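Local coordinates for protein helicase of the snf2/rad54 family (Sulfolobus solfataricus, PDB 1Z5Z) that probably couples ATP hydrolysis to movement along double-stranded DNA, as a SWI2/SNF2-family ATPase of which this is the C-terminal domain, at residues A[93-96]-A[97-100]. Numbering follows the deposited sequence.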
ATOM      1  N   ARG A  93      -5.654  15.374   0.425  1.00 40.97           N
ATOM      2  CA  ARG A  93      -6.999  15.403   1.020  1.00 42.36           C
ATOM      3  C   ARG A  93      -7.908  14.207   0.775  1.00 40.57           C
ATOM      4  O   ARG A  93      -8.699  13.833   1.645  1.00 38.93           O
ATOM      5  CB  ARG A  93      -7.753  16.680   0.557  1.00 48.73           C
ATOM      6  CG  ARG A  93      -9.259  16.740   0.877  1.00 58.31           C
ATOM      7  CD  ARG A  93      -9.895  18.014   0.430  1.00 63.51           C
ATOM      8  NE  ARG A  93      -9.191  18.700  -0.671  1.00 66.27           N
ATOM      9  CZ  ARG A  93      -9.761  19.580  -1.484  1.00 71.43           C
ATOM     10  NH1 ARG A  93      -9.060  20.115  -2.429  1.00 74.83           N
ATOM     11  NH2 ARG A  93     -11.061  19.766  -1.483  1.00 74.31           N
ATOM     12  N   ARG A  94      -7.811  13.599  -0.397  1.00 38.40           N
ATOM     13  CA  ARG A  94      -8.665  12.461  -0.717  1.00 37.57           C
ATOM     14  C   ARG A  94      -8.191  11.121  -0.129  1.00 35.65           C
ATOM     15  O   ARG A  94      -8.914  10.118  -0.176  1.00 36.03           O
ATOM     16  CB  ARG A  94      -8.795  12.355  -2.228  1.00 36.00           C
ATOM     17  CG  ARG A  94      -9.385  13.634  -2.852  1.00 40.30           C
ATOM     18  CD  ARG A  94      -9.517  13.468  -4.359  1.00 38.84           C
ATOM     19  NE  ARG A  94     -10.461  12.413  -4.691  1.00 38.20           N
ATOM     20  CZ  ARG A  94     -10.625  11.934  -5.920  1.00 39.40           C
ATOM     21  NH1 ARG A  94     -11.517  10.977  -6.150  1.00 39.61           N
ATOM     22  NH2 ARG A  94      -9.882  12.406  -6.907  1.00 37.75           N
ATOM     23  N   SER A  95      -7.009  11.115   0.469  1.00 35.12           N
ATOM     24  CA  SER A  95      -6.478   9.869   1.009  1.00 32.35           C
ATOM     25  C   SER A  95      -6.011   9.873   2.490  1.00 30.02           C
ATOM     26  O   SER A  95      -5.075  10.553   2.847  1.00 31.06           O
ATOM     27  CB  SER A  95      -5.329   9.380   0.067  1.00 29.08           C
ATOM     28  OG  SER A  95      -4.488   8.425   0.727  1.00 30.39           O
ATOM     29  N   GLY A  96      -6.666   9.084   3.335  1.00 34.39           N
ATOM     30  CA  GLY A  96      -6.230   8.985   4.727  1.00 32.70           C
ATOM     31  C   GLY A  96      -4.731   8.710   4.819  1.00 35.66           C
ATOM     32  O   GLY A  96      -4.054   9.324   5.648  1.00 30.27           O
ATOM     33  N   LYS A  97      -4.216   7.804   3.962  1.00 30.12           N
ATOM     34  CA  LYS A  97      -2.787   7.448   3.921  1.00 28.94           C
ATOM     35  C   LYS A  97      -1.884   8.586   3.475  1.00 28.54           C
ATOM     36  O   LYS A  97      -0.825   8.812   4.057  1.00 30.65           O
ATOM     37  CB  LYS A  97      -2.541   6.237   2.973  1.00 29.17           C
ATOM     38  CG  LYS A  97      -2.966   4.885   3.548  1.00 26.39           C
ATOM     39  CD  LYS A  97      -2.389   3.729   2.705  1.00 26.11           C
ATOM     40  CE  LYS A  97      -2.909   2.397   3.175  1.00 26.26           C
ATOM     41  NZ  LYS A  97      -2.508   1.321   2.248  1.00 27.56           N
ATOM     42  N   MET A  98      -2.285   9.281   2.414  1.00 28.61           N
ATOM     43  CA  MET A  98      -1.524  10.421   1.912  1.00 29.13           C
ATOM     44  C   MET A  98      -1.471  11.483   3.014  1.00 33.43           C
ATOM     45  O   MET A  98      -0.446  12.117   3.229  1.00 33.14           O
ATOM     46  CB  MET A  98      -2.219  11.014   0.679  1.00 31.11           C
ATOM     47  CG  MET A  98      -1.476  10.936  -0.643  1.00 34.34           C
ATOM     48  SD  MET A  98       0.099  10.050  -0.784  1.00 36.08           S
ATOM     49  CE  MET A  98       1.107  11.408  -0.461  1.00 30.92           C
ATOM     50  N   ILE A  99      -2.581  11.676   3.713  1.00 34.16           N
ATOM     51  CA  ILE A  99      -2.614  12.673   4.774  1.00 37.28           C
ATOM     52  C   ILE A  99      -1.592  12.322   5.856  1.00 37.06           C
ATOM     53  O   ILE A  99      -0.875  13.202   6.326  1.00 34.50           O
ATOM     54  CB  ILE A  99      -4.032  12.771   5.381  1.00 38.60           C
ATOM     55  CG1 ILE A  99      -4.951  13.509   4.414  1.00 38.20           C
ATOM     56  CG2 ILE A  99      -3.991  13.480   6.760  1.00 43.19           C
ATOM     57  CD1 ILE A  99      -6.446  13.212   4.645  1.00 39.80           C
ATOM     58  N   ARG A 100      -1.517  11.054   6.257  1.00 34.48           N
ATOM     59  CA  ARG A 100      -0.544  10.698   7.274  1.00 36.18           C
ATOM     60  C   ARG A 100       0.864  10.739   6.692  1.00 35.47           C
ATOM     61  O   ARG A 100       1.818  11.057   7.405  1.00 33.94           O
ATOM     62  CB  ARG A 100      -0.805   9.294   7.850  1.00 38.95           C
ATOM     63  CG  ARG A 100      -2.036   9.205   8.707  1.00 47.76           C
ATOM     64  CD  ARG A 100      -1.816   9.891  10.049  1.00 53.91           C
ATOM     65  NE  ARG A 100      -1.888   8.924  11.138  1.00 59.25           N
ATOM     66  CZ  ARG A 100      -0.867   8.610  11.931  1.00 60.69           C
ATOM     67  NH1 ARG A 100      -1.040   7.700  12.890  1.00 58.86           N
ATOM     68  NH2 ARG A 100       0.318   9.208  11.770  1.00 57.82           N
TER
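The hydroxyl OG of S95 is held by two hydrogen bonds: it accepts one from M98 N, 2.9 Å from OG and nearly straight at 167°, and donates the other to the carbonyl oxygen of D80. With chi1 at 162°, OG stands opposite the backbone N of S95, which sets it within bonding distance of the M98 amide. This is a serine N-cap, a common way of satisfying amides in the first turn of a helix, which lack a preceding turn to bond to. Here it starts helix 96-110, which packs beside the parallel sheet of the helicase C-terminal domain. The main chain takes over at once with the first i to i+4 bonds of the helix: I99 N reaches S95 O at 2.9 Å, and R100 N bonds to G96 O at 3.1 Å. M98 CB lies 3.4 Å from S95 OG, while the methionine's bent chain leads away to pack on M124, I128 and I131 of helix 122-136. Replacing S95 by an alanine removes the hydroxyl, and the M98 amide would probably lose this capping acceptor and the D80 carbonyl its donor. Alongside the first turn, I99 CD1 rests 3.8 Å from R93 O, and the extended chain of K97 leads away to salt bridges with E227 and D80.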